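Local coordinates for protein hexokinase (Schistosoma mansoni, PDB 1BDG) that binds glucose and, like other hexokinases, transfers phosphate from ATP to the 6-hydroxyl of hexoses, the first step of glycolysis, at residues S36-L39 against G40-S44; E27-C30 against D31-E35; G257-D260 against C261-T264; M416-K419 against L420-K423; I272-L275 against H276-K279. One frame throughout, in Å; residues are numbered along the deposited sequence.

Contact 1. Residues S36-L39 against G40-S44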
loop_
_atom_site.group_PDB
_atom_site.type_symbol
_atom_site.label_atom_id
_atom_site.label_comp_id
_atom_site.label_asym_id
_atom_site.label_seq_id
_atom_site.Cartn_x
_atom_site.Cartn_y
_atom_site.Cartn_z
ATOM N N SER A 36 -3.915 0.721 -19.308
ATOM C CA SER A 36 -2.787 -0.162 -18.932
ATOM C C SER A 36 -3.180 -1.507 -18.368
ATOM O O SER A 36 -2.544 -2.506 -18.680
ATOM C CB SER A 36 -1.859 0.507 -17.929
ATOM O OG SER A 36 -1.425 1.762 -18.406
ATOM N N MET A 37 -4.191 -1.540 -17.508
ATOM C CA MET A 37 -4.637 -2.793 -16.918
ATOM C C MET A 37 -5.090 -3.795 -17.984
ATOM O O MET A 37 -4.693 -4.970 -17.933
ATOM C CB MET A 37 -5.756 -2.553 -15.914
ATOM C CG MET A 37 -5.348 -1.803 -14.679
ATOM S SD MET A 37 -6.723 -1.616 -13.557
ATOM C CE MET A 37 -5.940 -0.955 -12.125
ATOM N N ARG A 38 -5.898 -3.355 -18.956
ATOM C CA ARG A 38 -6.324 -4.293 -19.989
ATOM C C ARG A 38 -5.149 -4.761 -20.850
ATOM O O ARG A 38 -5.162 -5.873 -21.367
ATOM C CB ARG A 38 -7.498 -3.778 -20.831
ATOM C CG ARG A 38 -7.253 -2.570 -21.692
ATOM C CD ARG A 38 -7.893 -2.769 -23.066
ATOM N NE ARG A 38 -6.886 -3.159 -24.053
ATOM C CZ ARG A 38 -6.469 -2.373 -25.050
ATOM N NH1 ARG A 38 -6.981 -1.148 -25.197
ATOM N NH2 ARG A 38 -5.574 -2.826 -25.931
ATOM N N LEU A 39 -4.116 -3.930 -20.972
ATOM C CA LEU A 39 -2.911 -4.307 -21.714
ATOM C C LEU A 39 -2.127 -5.354 -20.913
ATOM O O LEU A 39 -1.534 -6.259 -21.499
ATOM C CB LEU A 39 -1.991 -3.103 -21.943
ATOM C CG LEU A 39 -2.263 -2.073 -23.035
ATOM C CD1 LEU A 39 -1.136 -1.047 -23.013
ATOM C CD2 LEU A 39 -2.359 -2.725 -24.409
ATOM N N GLY A 40 -2.122 -5.216 -19.583
ATOM C CA GLY A 40 -1.398 -6.144 -18.724
ATOM C C GLY A 40 -1.998 -7.540 -18.642
ATOM O O GLY A 40 -1.313 -8.503 -18.278
ATOM N N LEU A 41 -3.295 -7.645 -18.931
ATOM C CA LEU A 41 -4.000 -8.930 -18.901
ATOM C C LEU A 41 -3.735 -9.667 -20.212
ATOM O O LEU A 41 -3.915 -10.881 -20.307
ATOM C CB LEU A 41 -5.509 -8.724 -18.687
ATOM C CG LEU A 41 -5.909 -7.984 -17.405
ATOM C CD1 LEU A 41 -7.275 -7.396 -17.532
ATOM C CD2 LEU A 41 -5.850 -8.879 -16.195
ATOM N N GLN A 42 -3.264 -8.927 -21.206
ATOM C CA GLN A 42 -2.963 -9.484 -22.510
ATOM C C GLN A 42 -1.518 -9.976 -22.570
ATOM O O GLN A 42 -0.587 -9.283 -22.151
ATOM C CB GLN A 42 -3.178 -8.439 -23.603
ATOM C CG GLN A 42 -4.602 -7.969 -23.836
ATOM C CD GLN A 42 -4.776 -7.407 -25.249
ATOM O OE1 GLN A 42 -5.496 -7.980 -26.062
ATOM N NE2 GLN A 42 -4.077 -6.318 -25.563
ATOM N N LYS A 43 -1.330 -11.153 -23.151
ATOM C CA LYS A 43 -0.006 -11.743 -23.277
ATOM C C LYS A 43 0.901 -10.935 -24.194
ATOM O O LYS A 43 2.045 -10.614 -23.829
ATOM C CB LYS A 43 -0.118 -13.178 -23.783
ATOM C CG LYS A 43 -0.984 -14.028 -22.875
ATOM C CD LYS A 43 -1.199 -15.431 -23.415
ATOM C CE LYS A 43 0.073 -16.263 -23.313
ATOM N NZ LYS A 43 -0.219 -17.656 -22.853
ATOM N N SER A 44 0.383 -10.555 -25.360
ATOM C CA SER A 44 1.191 -9.803 -26.315
ATOM C C SER A 44 1.531 -8.397 -25.863
ATOM O O SER A 44 2.353 -7.730 -26.495
ATOM C CB SER A 44 0.510 -9.771 -27.674
ATOM O OG SER A 44 -0.865 -9.496 -27.536
#

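Contact 2. Residues E27-C30 against D31-E35. Unlike the reference sequence in segment 31-35: Met33 (reference Thr).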
loop_
_atom_site.group_PDB
_atom_site.type_symbol
_atom_site.label_atom_id
_atom_site.label_comp_id
_atom_site.label_asym_id
_atom_site.label_seq_id
_atom_site.Cartn_x
_atom_site.Cartn_y
_atom_site.Cartn_z
ATOM N N GLU A 27 -9.841 12.236 -14.433
ATOM C CA GLU A 27 -10.578 11.446 -15.427
ATOM C C GLU A 27 -9.533 10.785 -16.349
ATOM O O GLU A 27 -9.595 9.594 -16.624
ATOM C CB GLU A 27 -11.540 12.337 -16.242
ATOM C CG GLU A 27 -12.645 13.012 -15.399
ATOM C CD GLU A 27 -13.565 13.983 -16.179
ATOM O OE1 GLU A 27 -13.111 14.631 -17.152
ATOM O OE2 GLU A 27 -14.744 14.138 -15.787
ATOM N N GLU A 28 -8.515 11.550 -16.725
ATOM C CA GLU A 28 -7.448 11.073 -17.586
ATOM C C GLU A 28 -6.522 10.048 -16.938
ATOM O O GLU A 28 -6.239 9.019 -17.544
ATOM C CB GLU A 28 -6.608 12.236 -18.053
ATOM C CG GLU A 28 -5.577 11.844 -19.065
ATOM C CD GLU A 28 -5.901 12.442 -20.390
ATOM O OE1 GLU A 28 -6.291 13.647 -20.376
ATOM O OE2 GLU A 28 -5.800 11.711 -21.421
ATOM N N ILE A 29 -5.985 10.342 -15.754
ATOM C CA ILE A 29 -5.107 9.368 -15.085
ATOM C C ILE A 29 -5.873 8.040 -15.111
ATOM O O ILE A 29 -5.406 7.049 -15.672
ATOM C CB ILE A 29 -4.777 9.767 -13.619
ATOM C CG1 ILE A 29 -3.756 10.900 -13.594
ATOM C CG2 ILE A 29 -4.273 8.577 -12.828
ATOM C CD1 ILE A 29 -4.367 12.280 -13.569
ATOM N N CYS A 30 -7.103 8.078 -14.606
ATOM C CA CYS A 30 -7.983 6.918 -14.592
ATOM C C CYS A 30 -8.102 6.287 -15.974
ATOM O O CYS A 30 -7.936 5.079 -16.117
ATOM C CB CYS A 30 -9.361 7.330 -14.089
ATOM S SG CYS A 30 -10.661 6.174 -14.437
ATOM N N ASP A 31 -8.323 7.115 -16.988
ATOM C CA ASP A 31 -8.461 6.668 -18.376
ATOM C C ASP A 31 -7.228 5.939 -18.875
ATOM O O ASP A 31 -7.338 4.897 -19.507
ATOM C CB ASP A 31 -8.708 7.864 -19.280
ATOM C CG ASP A 31 -9.799 7.619 -20.269
ATOM O OD1 ASP A 31 -10.914 7.287 -19.817
ATOM O OD2 ASP A 31 -9.550 7.766 -21.484
ATOM N N ARG A 32 -6.060 6.530 -18.638
ATOM C CA ARG A 32 -4.772 5.943 -19.015
ATOM C C ARG A 32 -4.539 4.665 -18.191
ATOM O O ARG A 32 -4.102 3.644 -18.720
ATOM C CB ARG A 32 -3.630 6.951 -18.749
ATOM C CG ARG A 32 -3.466 8.013 -19.816
ATOM C CD ARG A 32 -2.607 9.175 -19.364
ATOM N NE ARG A 32 -2.515 10.199 -20.404
ATOM C CZ ARG A 32 -1.455 10.385 -21.199
ATOM N NH1 ARG A 32 -0.367 9.628 -21.067
ATOM N NH2 ARG A 32 -1.516 11.269 -22.200
ATOM N N MET A 33 -4.861 4.727 -16.900
ATOM C CA MET A 33 -4.697 3.590 -16.010
ATOM C C MET A 33 -5.468 2.391 -16.572
ATOM O O MET A 33 -4.874 1.345 -16.844
ATOM C CB MET A 33 -5.181 3.946 -14.601
ATOM C CG MET A 33 -5.028 2.822 -13.582
ATOM S SD MET A 33 -5.512 3.297 -11.885
ATOM C CE MET A 33 -4.092 4.316 -11.471
ATOM N N GLY A 34 -6.773 2.560 -16.777
ATOM C CA GLY A 34 -7.588 1.496 -17.329
ATOM C C GLY A 34 -6.993 0.986 -18.620
ATOM O O GLY A 34 -6.999 -0.210 -18.882
ATOM N N GLU A 35 -6.449 1.886 -19.428
ATOM C CA GLU A 35 -5.823 1.485 -20.682
ATOM C C GLU A 35 -4.685 0.488 -20.383
ATOM O O GLU A 35 -4.537 -0.503 -21.103
ATOM C CB GLU A 35 -5.301 2.720 -21.461
ATOM C CG GLU A 35 -6.389 3.689 -22.008
ATOM C CD GLU A 35 -5.865 5.122 -22.336
ATOM O OE1 GLU A 35 -4.724 5.281 -22.835
ATOM O OE2 GLU A 35 -6.596 6.109 -22.084
HETATM O O HOH W 1 -5.590 9.199 -22.015
#

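Contact 3. Residues G257-D260 against C261-T264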
loop_
_atom_site.group_PDB
_atom_site.type_symbol
_atom_site.label_atom_id
_atom_site.label_comp_id
_atom_site.label_asym_id
_atom_site.label_seq_id
_atom_site.Cartn_x
_atom_site.Cartn_y
_atom_site.Cartn_z
ATOM N N GLY A 257 5.980 6.264 -18.528
ATOM C CA GLY A 257 5.722 7.648 -18.885
ATOM C C GLY A 257 4.286 8.103 -18.908
ATOM O O GLY A 257 4.005 9.210 -19.382
ATOM N N GLU A 258 3.390 7.306 -18.324
ATOM C CA GLU A 258 1.954 7.623 -18.293
ATOM C C GLU A 258 1.541 8.794 -17.394
ATOM O O GLU A 258 0.532 9.448 -17.640
ATOM C CB GLU A 258 1.118 6.384 -17.935
ATOM C CG GLU A 258 1.344 5.145 -18.792
ATOM C CD GLU A 258 2.323 4.178 -18.168
ATOM O OE1 GLU A 258 3.273 4.637 -17.527
ATOM O OE2 GLU A 258 2.161 2.952 -18.303
ATOM N N LEU A 259 2.305 9.077 -16.355
ATOM C CA LEU A 259 1.947 10.183 -15.474
ATOM C C LEU A 259 2.907 11.364 -15.620
ATOM O O LEU A 259 2.942 12.256 -14.758
ATOM C CB LEU A 259 1.911 9.713 -14.022
ATOM C CG LEU A 259 0.899 8.619 -13.711
ATOM C CD1 LEU A 259 1.095 8.111 -12.293
ATOM C CD2 LEU A 259 -0.511 9.148 -13.930
ATOM N N ASP A 260 3.609 11.407 -16.752
ATOM C CA ASP A 260 4.604 12.445 -17.039
ATOM C C ASP A 260 4.142 13.883 -17.118
ATOM O O ASP A 260 4.964 14.787 -17.122
ATOM C CB ASP A 260 5.389 12.103 -18.307
ATOM C CG ASP A 260 6.575 11.199 -18.030
ATOM O OD1 ASP A 260 6.929 11.016 -16.834
ATOM O OD2 ASP A 260 7.158 10.685 -19.011
ATOM N N CYS A 261 2.843 14.106 -17.224
ATOM C CA CYS A 261 2.343 15.467 -17.300
ATOM C C CYS A 261 1.951 15.971 -15.924
ATOM O O CYS A 261 1.923 17.177 -15.667
ATOM C CB CYS A 261 1.115 15.505 -18.191
ATOM S SG CYS A 261 1.470 15.044 -19.845
ATOM N N TRP A 262 1.661 15.025 -15.042
ATOM C CA TRP A 262 1.205 15.323 -13.705
ATOM C C TRP A 262 2.265 15.223 -12.618
ATOM O O TRP A 262 2.047 15.657 -11.492
ATOM C CB TRP A 262 -0.001 14.440 -13.418
ATOM C CG TRP A 262 -1.057 14.616 -14.486
ATOM C CD1 TRP A 262 -1.910 15.658 -14.612
ATOM C CD2 TRP A 262 -1.346 13.729 -15.571
ATOM N NE1 TRP A 262 -2.719 15.484 -15.696
ATOM C CE2 TRP A 262 -2.395 14.308 -16.310
ATOM C CE3 TRP A 262 -0.820 12.503 -16.000
ATOM C CZ2 TRP A 262 -2.925 13.711 -17.449
ATOM C CZ3 TRP A 262 -1.348 11.910 -17.136
ATOM C CH2 TRP A 262 -2.391 12.521 -17.845
ATOM N N ARG A 263 3.408 14.644 -12.946
ATOM C CA ARG A 263 4.492 14.539 -11.982
ATOM C C ARG A 263 5.265 15.858 -11.951
ATOM O O ARG A 263 5.573 16.428 -13.000
ATOM C CB ARG A 263 5.399 13.364 -12.327
ATOM C CG ARG A 263 4.668 12.045 -12.223
ATOM C CD ARG A 263 5.538 10.851 -12.571
ATOM N NE ARG A 263 6.655 10.717 -11.650
ATOM C CZ ARG A 263 7.919 11.019 -11.941
ATOM N NH1 ARG A 263 8.261 11.478 -13.153
ATOM N NH2 ARG A 263 8.840 10.878 -10.996
ATOM N N THR A 264 5.500 16.368 -10.740
ATOM C CA THR A 264 6.219 17.623 -10.516
ATOM C C THR A 264 7.687 17.360 -10.185
ATOM O O THR A 264 8.108 16.202 -10.075
ATOM C CB THR A 264 5.587 18.415 -9.360
ATOM O OG1 THR A 264 5.805 17.719 -8.129
ATOM C CG2 THR A 264 4.092 18.580 -9.575
HETATM O O HOH W 2 1.805 11.813 -18.651
#

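Contact 4. Residues M416-K419 against L420-K423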
loop_
_atom_site.group_PDB
_atom_site.type_symbol
_atom_site.label_atom_id
_atom_site.label_comp_id
_atom_site.label_asym_id
_atom_site.label_seq_id
_atom_site.Cartn_x
_atom_site.Cartn_y
_atom_site.Cartn_z
ATOM N N MET A 416 -13.685 11.667 -5.125
ATOM C CA MET A 416 -13.144 11.488 -6.468
ATOM C C MET A 416 -13.752 10.255 -7.154
ATOM O O MET A 416 -14.173 10.338 -8.316
ATOM C CB MET A 416 -11.626 11.432 -6.458
ATOM C CG MET A 416 -11.010 11.446 -7.852
ATOM S SD MET A 416 -11.672 12.717 -8.964
ATOM C CE MET A 416 -11.626 14.221 -8.000
ATOM N N VAL A 417 -13.847 9.130 -6.435
ATOM C CA VAL A 417 -14.445 7.911 -7.002
ATOM C C VAL A 417 -15.878 8.232 -7.401
ATOM O O VAL A 417 -16.430 7.609 -8.305
ATOM C CB VAL A 417 -14.563 6.763 -5.987
ATOM C CG1 VAL A 417 -15.096 5.533 -6.688
ATOM C CG2 VAL A 417 -13.239 6.484 -5.302
ATOM N N ASP A 418 -16.465 9.221 -6.740
ATOM C CA ASP A 418 -17.826 9.602 -7.009
ATOM C C ASP A 418 -18.024 10.356 -8.312
ATOM O O ASP A 418 -19.050 10.205 -8.959
ATOM C CB ASP A 418 -18.360 10.405 -5.846
ATOM C CG ASP A 418 -19.588 9.799 -5.258
ATOM O OD1 ASP A 418 -20.491 9.449 -6.028
ATOM O OD2 ASP A 418 -19.660 9.677 -4.024
ATOM N N LYS A 419 -17.066 11.186 -8.698
ATOM C CA LYS A 419 -17.192 11.934 -9.957
ATOM C C LYS A 419 -16.803 11.087 -11.164
ATOM O O LYS A 419 -17.099 11.457 -12.301
ATOM C CB LYS A 419 -16.302 13.186 -9.947
ATOM C CG LYS A 419 -16.798 14.303 -9.063
ATOM C CD LYS A 419 -15.706 15.313 -8.812
ATOM C CE LYS A 419 -16.155 16.351 -7.810
ATOM N NZ LYS A 419 -16.656 15.710 -6.563
ATOM N N LEU A 420 -16.099 9.978 -10.915
ATOM C CA LEU A 420 -15.618 9.095 -11.980
ATOM C C LEU A 420 -16.178 7.677 -12.017
ATOM O O LEU A 420 -15.881 6.931 -12.956
ATOM C CB LEU A 420 -14.098 8.997 -11.912
ATOM C CG LEU A 420 -13.364 10.313 -11.736
ATOM C CD1 LEU A 420 -11.868 10.090 -11.764
ATOM C CD2 LEU A 420 -13.795 11.267 -12.842
ATOM N N LYS A 421 -16.941 7.273 -11.006
ATOM C CA LYS A 421 -17.473 5.912 -11.011
ATOM C C LYS A 421 -18.612 5.782 -11.990
ATOM O O LYS A 421 -19.170 6.790 -12.419
ATOM C CB LYS A 421 -17.961 5.486 -9.618
ATOM C CG LYS A 421 -19.225 6.150 -9.156
ATOM C CD LYS A 421 -19.599 5.688 -7.765
ATOM C CE LYS A 421 -20.941 6.294 -7.346
ATOM N NZ LYS A 421 -22.026 5.956 -8.321
ATOM N N PRO A 422 -18.923 4.536 -12.422
ATOM C CA PRO A 422 -20.033 4.318 -13.361
ATOM C C PRO A 422 -21.296 4.844 -12.655
ATOM O O PRO A 422 -21.594 4.432 -11.520
ATOM C CB PRO A 422 -20.070 2.789 -13.484
ATOM C CG PRO A 422 -18.661 2.414 -13.352
ATOM C CD PRO A 422 -18.199 3.273 -12.187
ATOM N N LYS A 423 -22.020 5.750 -13.307
ATOM C CA LYS A 423 -23.215 6.343 -12.726
ATOM C C LYS A 423 -24.220 5.350 -12.111
ATOM O O LYS A 423 -25.006 5.717 -11.219
ATOM C CB LYS A 423 -23.905 7.216 -13.745
#

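Contact 5. Residues I272-L275 against H276-K279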
loop_
_atom_site.group_PDB
_atom_site.type_symbol
_atom_site.label_atom_id
_atom_site.label_comp_id
_atom_site.label_asym_id
_atom_site.label_seq_id
_atom_site.Cartn_x
_atom_site.Cartn_y
_atom_site.Cartn_z
ATOM N N ILE A 272 14.192 10.315 -7.469
ATOM C CA ILE A 272 15.624 10.185 -7.725
ATOM C C ILE A 272 16.407 9.701 -6.479
ATOM O O ILE A 272 17.265 8.822 -6.573
ATOM C CB ILE A 272 16.218 11.574 -8.193
ATOM C CG1 ILE A 272 15.862 11.876 -9.646
ATOM C CG2 ILE A 272 17.719 11.625 -8.034
ATOM C CD1 ILE A 272 16.192 13.315 -10.050
ATOM N N ASP A 273 16.058 10.251 -5.319
ATOM C CA ASP A 273 16.733 9.985 -4.046
ATOM C C ASP A 273 16.160 8.813 -3.246
ATOM O O ASP A 273 16.633 8.519 -2.133
ATOM C CB ASP A 273 16.737 11.302 -3.234
ATOM C CG ASP A 273 17.504 11.216 -1.906
ATOM O OD1 ASP A 273 18.656 10.703 -1.852
ATOM O OD2 ASP A 273 16.949 11.720 -0.899
ATOM N N SER A 274 15.187 8.110 -3.829
ATOM C CA SER A 274 14.547 6.970 -3.160
ATOM C C SER A 274 15.403 5.717 -3.211
ATOM O O SER A 274 16.463 5.715 -3.819
ATOM C CB SER A 274 13.158 6.702 -3.748
ATOM O OG SER A 274 13.219 6.313 -5.101
ATOM N N LEU A 275 14.937 4.655 -2.564
ATOM C CA LEU A 275 15.659 3.378 -2.503
ATOM C C LEU A 275 15.803 2.712 -3.879
ATOM O O LEU A 275 16.897 2.315 -4.277
ATOM C CB LEU A 275 14.931 2.444 -1.537
ATOM C CG LEU A 275 15.583 1.151 -1.085
ATOM C CD1 LEU A 275 16.586 1.451 0.020
ATOM C CD2 LEU A 275 14.497 0.211 -0.569
ATOM N N HIS A 276 14.684 2.567 -4.582
ATOM C CA HIS A 276 14.663 1.964 -5.913
ATOM C C HIS A 276 14.185 3.051 -6.861
ATOM O O HIS A 276 12.983 3.168 -7.084
ATOM C CB HIS A 276 13.650 0.814 -5.969
ATOM C CG HIS A 276 13.889 -0.287 -4.976
ATOM N ND1 HIS A 276 14.594 -1.437 -5.290
ATOM C CD2 HIS A 276 13.471 -0.443 -3.701
ATOM C CE1 HIS A 276 14.598 -2.249 -4.245
ATOM N NE2 HIS A 276 13.922 -1.666 -3.270
ATOM N N PRO A 277 15.100 3.894 -7.388
ATOM C CA PRO A 277 14.767 4.992 -8.314
ATOM C C PRO A 277 14.061 4.631 -9.622
ATOM O O PRO A 277 14.489 3.733 -10.333
ATOM C CB PRO A 277 16.124 5.623 -8.587
ATOM C CG PRO A 277 16.844 5.439 -7.296
ATOM C CD PRO A 277 16.495 4.015 -6.928
ATOM N N GLY A 278 12.990 5.362 -9.932
ATOM C CA GLY A 278 12.237 5.150 -11.156
ATOM C C GLY A 278 11.173 4.071 -11.088
ATOM O O GLY A 278 10.421 3.861 -12.043
ATOM N N LYS A 279 11.094 3.390 -9.956
ATOM C CA LYS A 279 10.132 2.321 -9.794
ATOM C C LYS A 279 9.014 2.738 -8.843
ATOM O O LYS A 279 9.277 3.403 -7.840
ATOM C CB LYS A 279 10.839 1.094 -9.270
#

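Contact 1. Residues S36-L39 against G40-S44
Leu41 packs back along the turn it completes, and its branch supplies the close part of this contact: CG stands 3.3 Å from Met37 O, and CD1 reaches the CA of Arg38. Met37 packs on Cys384 and Ile385 of helix 357-389; Leu41 shares Met53 with it and reaches Tyr226 and Glu228 of strand 222-229. This buried side therefore joins the helix to that strand as well as to the neighbouring helix. Gly40 N donates to Ser36 O at 2.9 Å, whereas the bond from Leu41 N to Met37 O is weak at 3.2 Å. The chain then tightens, and Gln42 N bonds to Leu39 O one residue nearer in sequence, at 3.2 Å and from above the carbonyl plane.

The solvent side is looser. Arg38 and Gln42 run side by side, with their guanidinium and amide planes almost perpendicular, 80° apart. Gln42 NE2 lies in the guanidinium plane at its edge, 3.8 Å from Arg38 NH2, a contact without a hydrogen bond. The amide nitrogen bonds weakly to Thr45. Arg38 has CG lodged between the backbone N and the carbonyl carbon (chi1 65°); its chain is bent twice more, and the side chain passes about 3 Å (nearest atoms) from a sulfate probably taken up from the crystallisation liquor. Leu39 CD2 flanks the amide at 4.1 Å from Gln42 NE2. In this helix Thr45 OG1 also bonds to Leu39 O, and Asn46 ND2 to Gly40 O. The shift from i+4 to i+3 bonding is typical of an alpha-helix C-terminus, here that of helix 23-41.

Contact 2. Residues E27-C30 against D31-E35
Glu27 to Cys30 and Asp31 to Glu35 form consecutive turns of one alpha-helix, 23-41, and four carbonyls of the first segment accept the amides four residues on. Arg32 N to Glu28 O measures 2.7 Å, and Gly34 N to Cys30 O 2.9 Å with an N-H...O angle of 178°; Asp31 to Glu27 and Met33 to Ile29 complete the set. This unbroken i to i+4 pattern sets side chains four apart above one another on the same flank.

On the outward flank that pairing brings Glu28 to Arg32. The Glu28 chain starts with CG opposite the backbone N (chi1 -174°) and bends at the next bond, so that methylene and carboxylate lie about equally near Arg32 NE, with Glu28 CG at 3.7 Å, at the edge of the guanidinium, and Glu28 OE2 at 3.8 Å, a long salt bridge. The two flat groups are turned 60° apart, not laid in a forked, two-pronged pairing. Trp262 of the loop 257-264 packs against both chains.

On the buried flank Ile29 CG2 and Met33 CE meet loosely at 4.5 Å; Met33 differs here from the reference sequence. Ile29 lies on Leu259, while Cys30 and Met33 face helix 357-389 through Cys384, so the helix is held between a loop and a long helix, both of the predicted large subdomain. One water ties together two carboxylates whose like charges would probably repel: it donates to Glu28 OE2 at 2.6 Å and to Glu35 OE2 at 3.3 Å.

Contact 3. Residues G257-D260 against C261-T264
Leu259 O is the focus of this contact, since two successive amides turn back on it. Trp262 N donates to Leu259 O at 3.1 Å from above the carbonyl plane, and Arg263 N adds a weak bond to the same oxygen at 3.0 Å. The Arg263 chain follows the same course, with its CG 4.0 Å from Leu259 CB. Trp262 instead presents the rim of its indole to the backbone: Glu258 O and Leu259 CA lie in the ring plane at its edge, near CZ3 and CE3. Leu259 CD2 meets Trp262 CE3 at 4.0 Å, the two side chains crossing at roughly a right angle, while Cys261 CB stands over the centre of one ring face.

The geometry is that of turns following one another in the loop between strand 243-247 and helix 265-272. A type I beta turn spans Gly257 to Asp260, and its first residue has a positive phi, 84°, that favours glycine. A water supports the next bend, accepting from Cys261 N at 2.9 Å and donating weakly to Glu258 O.

Further out, Asp260 and Arg263 run alongside each other in a long salt bridge, Asp260 OD1 to Arg263 NH1 3.9 Å, and the same guanidinium has a second, weak ion pair with Asp271. Trp262 NE1 bonds weakly to Asp25 OD1. At the far end Thr264 is the N-cap of helix 265-272: its backbone N donates to Asp267 OD2, and its OG1 weakly accepts from Phe266 N.

Contact 4. Residues M416-K419 against L420-K423
Met416 O and Val417 O accept the amides of Leu420 and Lys421 at the end of helix 409-420: Leu420 N donates to Met416 O at 3.3 Å, and Lys421 N to Val417 O in a weak bond of 2.8 Å, just as the chain leaves helical angles. The helix belongs to a beta-alpha-beta crossover of the actin-like ATPase fold, carrying the chain from strand 393-399 to its parallel neighbour 426-431.

The buried side of this terminus is Met416 against Leu420. Two bends in the methionine chain bring the sulfur over the leucine branch, Met416 SD to Leu420 CD1 3.8 Å, and the two side chains meet at a slant. Both lie on Tyr26 of helix 23-41, while Leu420 also touches Ala383 of helix 357-389. Val417 is turned to another part of the core, among Ile382, Leu386 and Phe427; its CG1 meets Lys421 CB at 4.1 Å, with the two chains nearly perpendicular.

Lys421 starts with CG in the crowded position between its backbone N and carbonyl carbon (chi1 72°), which sends the chain back beneath the helix end. It then runs beside Asp418 in the same direction, yet the charges stay apart: Asp418 OD1 to Lys421 NZ is 4.5 Å, beyond a salt bridge, although their attraction may still help to align the chains. The ammonium bonds instead to Thr425 O, in the link to strand 426-431. Nearest to the carboxylate is the methylene before it, with Lys421 CE 3.4 Å from Asp418 OD1.

Contact 5. Residues I272-L275 against H276-K279
Leu275 lies against the His276 ring in van der Waals contact, the two side chains running side by side and pointing the same way. The leucine has CG opposite its backbone N (chi1 -169°), which carries one branch along the neighbouring imidazole: Leu275 CD2 is 3.3 Å from His276 NE2 and 3.4 Å from His276 CD2, and Leu275 CG follows at 3.7 Å from the same ring carbon. The methyl approaches the ring obliquely. Pro277 makes a second set of van der Waals contacts, this time with backbone oxygens. Its CG sits 3.5 Å from Ile272 O and 3.5 Å from Ser274 O, so the pyrrolidine fills the bend where the chain doubles back on itself.

Polar links hold the loop mainly from outside the two segments. Within 276-279 a type II beta turn is closed by a weak bond, Lys279 N to His276 O at 3.4 Å, and Gly278 has the positive phi (85°) that suits the third position of such a turn. Asp271 grips both limbs: its carbonyl O takes Ser274 OG, and its OD1 takes Gly278 N. Lys284 NZ bonds to Lys279 O and, more weakly, to His276 O and Ser274 OG.

The imidazole looks across the cleft. His276 NE2 is hydrogen-bonded to Phe164 O, and the ring touches Trp160; these residues fall in the predicted small subdomain, so the link is consistent with the lobes having closed on bound glucose. The loop itself runs between helix 265-272, which supplies Asp271, and helix 283-286, which supplies Lys284.

From the N terminus the order is contact 2, contact 1, contact 3, contact 5 and contact 4. Each is local, between adjoining segments, and they follow in series, so none nests in or crosses another. Contacts 2 and 1 are helical turns of helix 23-41, the second at its C-terminal end; contacts 3, 4 and 5 lie in loops or at a helix end. Contact 3 packs on both of the first two, through Trp262 and Leu259 on contact 2 and Glu258 on Ser36. Contact 4 touches the same helix elsewhere, Leu420 meeting Glu27. Helix 23-41 is thus tied to a loop and a sheet crossover of the large subdomain, whereas contact 5 stands apart, joined to contact 3 through helix 265-272.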